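Local coordinates for telomere length regulator taz1 (PDB 4ZMI), which binds double-stranded telomeric DNA in fission yeast, regulates telomere length and is needed for silencing of genes next to telomeres, at residues M21-V26 / E227-R232; E147-Y152 / G201-S206. All coordinates share one frame; numbering follows the deposited sequence.

Contact 1. Residues M21-V26 / E227-R232; sequences MAEQKV and EFKNVR
Lys229 and Glu23 reach toward one another from opposite directions and meet in a single salt bridge, the one place where residues 227-232 touch residues 21-26. The second segment enters as the C-terminal part of helix 214-229. Glu227 is turned to other partners, its OE2 taking a hydrogen bond from His223 ND1, while Phe228 packs on Ile123 and Ala127 of helix 118-130 and on Gln102 of helix 95-107. Lys229 follows and carries the contact. Its CG lies anti to the backbone N (chi1 -154°), and a bend at chi3 (79°) interrupts an otherwise extended chain that sends the ammonium group across to the other helix. There NZ donates a hydrogen bond to Glu23 OE2 at 3.1 Å, arriving on the anti lone pair of that oxygen, the side turned away from OE1. Glu23 is extended beyond CG, which carries its carboxylate out to meet the lysine; the CA atoms of Glu23 and Lys229 stand 11.8 Å apart. Next, Asn230 N bonds Glu227 O at 3.1 Å and Val231 N bonds Phe228 O at 3.0 Å, before Val231 O receives a hydrogen bond from Lys99 NZ. Helix 95-107 flanks the bridge, with Phe103 touching both Val26 and Lys229 and Ser100 OG making a weak hydrogen bond to Glu23 OE2. Within the helical domain of Taz1, assigned by sequence to the TRF family, the pair thus links the long first helix, 5-35, to the C-terminal part of helix 214-229. Both residues are partly exposed, and water probably screens their charges; the bridge is therefore likely to add a modest electrostatic tie between helices whose backbones stay well apart.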
ATOM      1  N   MET A  21      -7.515 -15.696  -7.347  1.00105.31           N
ATOM      2  CA  MET A  21      -6.641 -16.367  -6.389  1.00107.29           C
ATOM      3  C   MET A  21      -6.243 -15.386  -5.285  1.00111.35           C
ATOM      4  O   MET A  21      -6.018 -15.776  -4.140  1.00114.23           O
ATOM      5  CB  MET A  21      -5.390 -16.916  -7.082  1.00100.23           C
ATOM      6  CG  MET A  21      -5.668 -17.730  -8.335  1.00103.58           C
ATOM      7  SD  MET A  21      -4.226 -17.774  -9.422  1.00134.39           S
ATOM      8  CE  MET A  21      -3.012 -18.563  -8.363  1.00108.38           C
ATOM      9  N   ALA A  22      -6.170 -14.107  -5.639  1.00109.05           N
ATOM     10  CA  ALA A  22      -5.824 -13.070  -4.683  1.00108.15           C
ATOM     11  C   ALA A  22      -6.905 -12.925  -3.621  1.00113.07           C
ATOM     12  O   ALA A  22      -6.602 -12.873  -2.432  1.00112.99           O
ATOM     13  CB  ALA A  22      -5.591 -11.744  -5.391  1.00100.63           C
ATOM     14  N   GLU A  23      -8.165 -12.862  -4.046  1.00116.72           N
ATOM     15  CA  GLU A  23      -9.260 -12.665  -3.100  1.00121.94           C
ATOM     16  C   GLU A  23      -9.530 -13.921  -2.282  1.00122.37           C
ATOM     17  O   GLU A  23     -10.187 -13.867  -1.241  1.00119.07           O
ATOM     18  CB  GLU A  23     -10.525 -12.174  -3.798  1.00127.21           C
ATOM     19  CG  GLU A  23     -10.947 -10.785  -3.349  1.00132.42           C
ATOM     20  CD  GLU A  23     -11.994 -10.176  -4.253  1.00142.32           C
ATOM     21  OE1 GLU A  23     -12.328 -10.810  -5.278  1.00145.97           O
ATOM     22  OE2 GLU A  23     -12.478  -9.068  -3.942  1.00145.94           O
ATOM     23  N   GLN A  24      -9.010 -15.047  -2.756  1.00123.82           N
ATOM     24  CA  GLN A  24      -9.027 -16.272  -1.976  1.00126.17           C
ATOM     25  C   GLN A  24      -8.194 -16.060  -0.725  1.00117.45           C
ATOM     26  O   GLN A  24      -8.684 -16.222   0.390  1.00122.16           O
ATOM     27  CB  GLN A  24      -8.461 -17.433  -2.793  1.00134.77           C
ATOM     28  CG  GLN A  24      -8.143 -18.677  -1.977  1.00143.43           C
ATOM     29  CD  GLN A  24      -8.770 -19.925  -2.564  1.00153.94           C
ATOM     30  OE1 GLN A  24      -9.812 -19.858  -3.213  1.00160.78           O
ATOM     31  NE2 GLN A  24      -8.135 -21.073  -2.342  1.00156.25           N
ATOM     32  N   LYS A  25      -6.940 -15.664  -0.915  1.00106.26           N
ATOM     33  CA  LYS A  25      -6.002 -15.547   0.197  1.00 99.44           C
ATOM     34  C   LYS A  25      -6.320 -14.392   1.127  1.00 91.59           C
ATOM     35  O   LYS A  25      -5.959 -14.422   2.300  1.00 93.83           O
ATOM     36  CB  LYS A  25      -4.580 -15.424  -0.329  1.00 97.24           C
ATOM     37  CG  LYS A  25      -4.330 -16.376  -1.455  1.00 98.92           C
ATOM     38  CD  LYS A  25      -2.872 -16.656  -1.636  1.00102.45           C
ATOM     39  CE  LYS A  25      -2.706 -17.785  -2.621  1.00108.30           C
ATOM     40  NZ  LYS A  25      -1.285 -18.184  -2.718  1.00115.77           N
ATOM     41  N   VAL A  26      -6.994 -13.374   0.606  1.00 86.12           N
ATOM     42  CA  VAL A  26      -7.416 -12.266   1.443  1.00 86.49           C
ATOM     43  C   VAL A  26      -8.444 -12.771   2.445  1.00 90.41           C
ATOM     44  O   VAL A  26      -8.283 -12.577   3.651  1.00 95.25           O
ATOM     45  CB  VAL A  26      -7.977 -11.083   0.622  1.00 81.63           C
ATOM     46  CG1 VAL A  26      -8.578 -10.035   1.534  1.00 75.89           C
ATOM     47  CG2 VAL A  26      -6.881 -10.461  -0.196  1.00 82.03           C
ATOM     48  N   GLU A 227     -12.421   0.406   1.935  1.00 92.19           N
ATOM     49  CA  GLU A 227     -12.916   1.677   1.393  1.00 99.01           C
ATOM     50  C   GLU A 227     -12.353   1.915   0.001  1.00106.04           C
ATOM     51  O   GLU A 227     -13.086   2.257  -0.925  1.00108.38           O
ATOM     52  CB  GLU A 227     -12.479   2.864   2.248  1.00103.34           C
ATOM     53  CG  GLU A 227     -12.759   2.776   3.723  1.00109.24           C
ATOM     54  CD  GLU A 227     -12.244   3.999   4.453  1.00112.46           C
ATOM     55  OE1 GLU A 227     -12.367   5.119   3.909  1.00109.39           O
ATOM     56  OE2 GLU A 227     -11.699   3.835   5.562  1.00116.99           O
ATOM     57  N   PHE A 228     -11.034   1.764  -0.120  1.00108.22           N
ATOM     58  CA  PHE A 228     -10.329   1.909  -1.390  1.00113.78           C
ATOM     59  C   PHE A 228     -11.024   1.021  -2.424  1.00120.13           C
ATOM     60  O   PHE A 228     -11.292   1.458  -3.540  1.00122.88           O
ATOM     61  CB  PHE A 228      -8.853   1.510  -1.204  1.00108.75           C
ATOM     62  CG  PHE A 228      -7.891   2.086  -2.236  1.00108.28           C
ATOM     63  CD1 PHE A 228      -6.546   2.240  -1.920  1.00103.64           C
ATOM     64  CD2 PHE A 228      -8.304   2.442  -3.514  1.00109.78           C
ATOM     65  CE1 PHE A 228      -5.640   2.748  -2.841  1.00 97.46           C
ATOM     66  CE2 PHE A 228      -7.387   2.955  -4.449  1.00 99.26           C
ATOM     67  CZ  PHE A 228      -6.064   3.099  -4.108  1.00 95.67           C
ATOM     68  N   LYS A 229     -11.363  -0.204  -2.024  1.00124.81           N
ATOM     69  CA  LYS A 229     -11.908  -1.213  -2.942  1.00128.59           C
ATOM     70  C   LYS A 229     -13.295  -0.888  -3.514  1.00126.86           C
ATOM     71  O   LYS A 229     -13.711  -1.481  -4.509  1.00129.81           O
ATOM     72  CB  LYS A 229     -11.903  -2.611  -2.299  1.00134.43           C
ATOM     73  CG  LYS A 229     -11.837  -3.766  -3.307  1.00137.17           C
ATOM     74  CD  LYS A 229     -11.629  -5.131  -2.643  1.00136.17           C
ATOM     75  CE  LYS A 229     -12.916  -5.686  -2.044  1.00134.86           C
ATOM     76  NZ  LYS A 229     -12.749  -7.097  -1.590  1.00132.93           N
ATOM     77  N   ASN A 230     -14.017   0.042  -2.897  1.00121.21           N
ATOM     78  CA  ASN A 230     -15.260   0.502  -3.511  1.00119.41           C
ATOM     79  C   ASN A 230     -15.225   1.982  -3.923  1.00113.87           C
ATOM     80  O   ASN A 230     -16.242   2.670  -3.915  1.00113.61           O
ATOM     81  CB  ASN A 230     -16.494   0.141  -2.665  1.00123.27           C
ATOM     82  CG  ASN A 230     -16.504   0.820  -1.312  1.00125.67           C
ATOM     83  OD1 ASN A 230     -15.492   1.349  -0.864  1.00126.80           O
ATOM     84  ND2 ASN A 230     -17.656   0.800  -0.647  1.00126.65           N
ATOM     85  N   VAL A 231     -14.037   2.448  -4.301  1.00105.15           N
ATOM     86  CA  VAL A 231     -13.853   3.793  -4.843  1.00 95.49           C
ATOM     87  C   VAL A 231     -13.408   3.719  -6.311  1.00 97.30           C
ATOM     88  O   VAL A 231     -12.534   2.928  -6.654  1.00 97.36           O
ATOM     89  CB  VAL A 231     -12.806   4.571  -4.029  1.00 77.46           C
ATOM     90  CG1 VAL A 231     -12.354   5.818  -4.774  1.00 72.30           C
ATOM     91  CG2 VAL A 231     -13.361   4.935  -2.678  1.00 73.78           C
ATOM     92  N   ARG A 232     -14.015   4.525  -7.177  1.00101.23           N
ATOM     93  CA  ARG A 232     -13.606   4.557  -8.581  1.00112.30           C
ATOM     94  C   ARG A 232     -12.387   5.454  -8.782  1.00119.34           C
ATOM     95  O   ARG A 232     -12.499   6.681  -8.797  1.00125.49           O
ATOM     96  CB  ARG A 232     -14.758   4.994  -9.490  1.00113.02           C
ATOM     97  CG  ARG A 232     -15.163   3.933 -10.491  1.00115.55           C
ATOM     98  CD  ARG A 232     -16.431   4.315 -11.229  1.00124.19           C
ATOM     99  NE  ARG A 232     -16.820   3.285 -12.190  1.00130.95           N
ATOM    100  CZ  ARG A 232     -18.001   3.228 -12.801  1.00139.28           C
ATOM    101  NH1 ARG A 232     -18.931   4.144 -12.550  1.00143.18           N
ATOM    102  NH2 ARG A 232     -18.255   2.249 -13.662  1.00140.63           N
TER

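Contact 2. Residues E147-Y152 / G201-S206; sequences ELVIRY and GNTSNS
Thr203 points its methyl group between Val149 and Ile150, two neighbours on helix 137-154 that receive it from different directions. Against Val149 the threonine side chain lies at a slant, and against Ile150 it stands at about a right angle. CG2 of Thr203 is shared evenly: it is 3.5 Å from Val149 CG1 and 3.5 Å from Ile150 CD1. The valine methyl also approaches the branch point, with CG1 3.6 Å from Thr203 CB, whereas the isoleucine comes with the end of its chain, CD1 swinging closer to the threonine than the direction of its CB would suggest. The torsion of Thr203 (chi1 -71°) sets CG2 anti to its own backbone N and keeps OG1 beside that N, where the hydroxyl forms a weak hydrogen bond with Thr199 O, one turn earlier. The hydroxyl thus has a weak partner within its own helix, although OG1 also lies 3.8 Å from Ile150 CD1; the methyl makes the shorter contacts. The contact is a close helix-to-helix approach in the helical domain: the C-terminal part of helix 192-203 comes against the side of helix 137-154, with the CA atoms of Ile150 and Thr203 6.4 Å apart. A serine in place of Thr203 would probably open a small gap between Val149 CG1 and Ile150 CD1, since the methyl that both of them touch would be gone. All three residues are buried, and no hydrogen bond joins the segments. Thr203 also touches Glu146, earlier on helix 137-154, and Gln209 in the following loop. The opposite face of helix 137-154 is taken up by other partners: Arg151, whose CB points away from Thr203, packs on Phe214 and Phe217 of helix 214-229, and its NE hydrogen-bonds His117 NE2.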
ATOM      1  N   GLU A 147       0.517   6.605  11.165  1.00 56.72           N
ATOM      2  CA  GLU A 147       0.815   5.340  11.830  1.00 58.01           C
ATOM      3  C   GLU A 147       2.013   4.592  11.226  1.00 64.08           C
ATOM      4  O   GLU A 147       2.886   4.111  11.962  1.00 57.83           O
ATOM      5  CB  GLU A 147      -0.407   4.428  11.847  1.00 56.79           C
ATOM      6  CG  GLU A 147      -0.174   3.163  12.651  1.00 67.40           C
ATOM      7  CD  GLU A 147      -0.093   3.426  14.160  1.00 76.40           C
ATOM      8  OE1 GLU A 147      -0.690   4.422  14.617  1.00 84.57           O
ATOM      9  OE2 GLU A 147       0.559   2.637  14.884  1.00 77.21           O
ATOM     10  N   LEU A 148       2.056   4.494   9.893  1.00 55.61           N
ATOM     11  CA  LEU A 148       3.185   3.861   9.229  1.00 44.61           C
ATOM     12  C   LEU A 148       4.444   4.620   9.602  1.00 44.43           C
ATOM     13  O   LEU A 148       5.499   4.034   9.784  1.00 51.30           O
ATOM     14  CB  LEU A 148       3.009   3.860   7.702  1.00 41.89           C
ATOM     15  CG  LEU A 148       1.769   3.102   7.246  1.00 50.38           C
ATOM     16  CD1 LEU A 148       1.548   3.284   5.746  1.00 56.60           C
ATOM     17  CD2 LEU A 148       1.966   1.633   7.605  1.00 46.74           C
ATOM     18  N   VAL A 149       4.330   5.937   9.741  1.00 51.38           N
ATOM     19  CA  VAL A 149       5.499   6.731  10.119  1.00 57.34           C
ATOM     20  C   VAL A 149       5.980   6.349  11.526  1.00 62.73           C
ATOM     21  O   VAL A 149       7.187   6.148  11.735  1.00 59.59           O
ATOM     22  CB  VAL A 149       5.253   8.246   9.972  1.00 56.03           C
ATOM     23  CG1 VAL A 149       6.440   9.041  10.479  1.00 49.18           C
ATOM     24  CG2 VAL A 149       4.999   8.569   8.509  1.00 51.62           C
ATOM     25  N   ILE A 150       5.038   6.198  12.462  1.00 59.45           N
ATOM     26  CA  ILE A 150       5.371   5.782  13.825  1.00 59.47           C
ATOM     27  C   ILE A 150       6.035   4.416  13.797  1.00 61.21           C
ATOM     28  O   ILE A 150       7.099   4.220  14.389  1.00 61.30           O
ATOM     29  CB  ILE A 150       4.130   5.639  14.729  1.00 57.10           C
ATOM     30  CG1 ILE A 150       3.210   6.842  14.609  1.00 63.19           C
ATOM     31  CG2 ILE A 150       4.568   5.473  16.161  1.00 66.63           C
ATOM     32  CD1 ILE A 150       3.819   8.105  15.122  1.00 71.69           C
ATOM     33  N   ARG A 151       5.388   3.476  13.109  1.00 60.12           N
ATOM     34  CA  ARG A 151       5.870   2.103  13.038  1.00 63.93           C
ATOM     35  C   ARG A 151       7.296   2.061  12.513  1.00 65.51           C
ATOM     36  O   ARG A 151       8.144   1.373  13.076  1.00 62.43           O
ATOM     37  CB  ARG A 151       4.916   1.214  12.215  1.00 61.40           C
ATOM     38  CG  ARG A 151       3.565   0.997  12.941  1.00 60.18           C
ATOM     39  CD  ARG A 151       2.660  -0.033  12.267  1.00 50.82           C
ATOM     40  NE  ARG A 151       3.203  -1.385  12.332  1.00 52.97           N
ATOM     41  CZ  ARG A 151       3.105  -2.171  13.403  1.00 69.05           C
ATOM     42  NH1 ARG A 151       2.496  -1.732  14.512  1.00 69.87           N
ATOM     43  NH2 ARG A 151       3.634  -3.392  13.381  1.00 65.45           N
ATOM     44  N   TYR A 152       7.583   2.836  11.472  1.00 59.47           N
ATOM     45  CA  TYR A 152       8.941   2.842  10.945  1.00 57.25           C
ATOM     46  C   TYR A 152       9.933   3.366  11.974  1.00 66.20           C
ATOM     47  O   TYR A 152      10.865   2.657  12.355  1.00 63.51           O
ATOM     48  CB  TYR A 152       9.076   3.679   9.682  1.00 49.80           C
ATOM     49  CG  TYR A 152      10.475   3.629   9.142  1.00 51.51           C
ATOM     50  CD1 TYR A 152      10.850   2.635   8.262  1.00 51.28           C
ATOM     51  CD2 TYR A 152      11.421   4.566   9.511  1.00 49.49           C
ATOM     52  CE1 TYR A 152      12.129   2.573   7.758  1.00 55.26           C
ATOM     53  CE2 TYR A 152      12.709   4.514   9.016  1.00 49.63           C
ATOM     54  CZ  TYR A 152      13.056   3.508   8.140  1.00 52.70           C
ATOM     55  OH  TYR A 152      14.329   3.423   7.621  1.00 60.19           O
ATOM     56  N   GLY A 201       9.038  14.619  10.063  1.00 61.94           N
ATOM     57  CA  GLY A 201      10.007  15.322  10.890  1.00 76.17           C
ATOM     58  C   GLY A 201       9.689  15.279  12.376  1.00 82.74           C
ATOM     59  O   GLY A 201      10.564  15.043  13.211  1.00 86.71           O
ATOM     60  N   ASN A 202       8.423  15.489  12.710  1.00 86.45           N
ATOM     61  CA  ASN A 202       8.011  15.539  14.106  1.00 90.11           C
ATOM     62  C   ASN A 202       7.996  14.168  14.771  1.00 86.06           C
ATOM     63  O   ASN A 202       8.382  14.023  15.926  1.00 86.67           O
ATOM     64  CB  ASN A 202       6.646  16.220  14.230  1.00 94.00           C
ATOM     65  CG  ASN A 202       6.661  17.648  13.703  1.00 96.14           C
ATOM     66  OD1 ASN A 202       7.705  18.308  13.708  1.00 97.34           O
ATOM     67  ND2 ASN A 202       5.506  18.129  13.241  1.00 90.21           N
ATOM     68  N   THR A 203       7.565  13.158  14.031  1.00 88.04           N
ATOM     69  CA  THR A 203       7.488  11.803  14.562  1.00 95.16           C
ATOM     70  C   THR A 203       8.864  11.208  14.920  1.00103.57           C
ATOM     71  O   THR A 203       8.994  10.458  15.893  1.00106.87           O
ATOM     72  CB  THR A 203       6.713  10.884  13.590  1.00 96.80           C
ATOM     73  OG1 THR A 203       5.322  11.232  13.615  1.00 88.33           O
ATOM     74  CG2 THR A 203       6.874   9.415  13.971  1.00104.31           C
ATOM     75  N   SER A 204       9.891  11.556  14.149  1.00104.13           N
ATOM     76  CA  SER A 204      11.244  11.082  14.436  1.00102.62           C
ATOM     77  C   SER A 204      11.982  11.991  15.423  1.00110.75           C
ATOM     78  O   SER A 204      13.103  11.697  15.842  1.00112.88           O
ATOM     79  CB  SER A 204      12.044  10.930  13.144  1.00 89.82           C
ATOM     80  OG  SER A 204      11.919  12.083  12.340  1.00 86.66           O
ATOM     81  N   ASN A 205      11.348  13.099  15.788  1.00119.98           N
ATOM     82  CA  ASN A 205      11.877  13.968  16.830  1.00129.62           C
ATOM     83  C   ASN A 205      11.246  13.675  18.186  1.00131.28           C
ATOM     84  O   ASN A 205      11.815  14.009  19.225  1.00140.76           O
ATOM     85  CB  ASN A 205      11.647  15.442  16.475  1.00138.66           C
ATOM     86  CG  ASN A 205      12.713  15.995  15.554  1.00143.20           C
ATOM     87  OD1 ASN A 205      13.875  15.592  15.619  1.00144.70           O
ATOM     88  ND2 ASN A 205      12.325  16.930  14.690  1.00143.17           N
ATOM     89  N   SER A 206      10.071  13.049  18.174  1.00123.70           N
ATOM     90  CA  SER A 206       9.258  12.934  19.387  1.00122.52           C
ATOM     91  C   SER A 206       9.608  11.726  20.250  1.00121.55           C
ATOM     92  O   SER A 206       9.608  10.592  19.764  1.00120.88           O
ATOM     93  CB  SER A 206       7.760  12.927  19.050  1.00115.95           C
ATOM     94  OG  SER A 206       7.310  11.624  18.735  1.00113.69           O
TER

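Overall arrangement
Contacts 1 and 2 lie on opposite sides of the chain's centre, with their own centres 28 Å apart and nearest atoms about 11 Å apart, so they do not touch. In chain order the segments run 21-26, 147-152, 201-206 and 227-232: contact 1 brackets contact 2 and joins near-terminal parts of the domain, while contact 2 closes a span of 48 residues. They share no helix, but helices 192-203 and 214-229 are consecutive, and helix 214-229 also packs on helix 137-154. A partly exposed charged pair and a small buried van der Waals contact thus tie different parts of one strand-free, all-helical domain together.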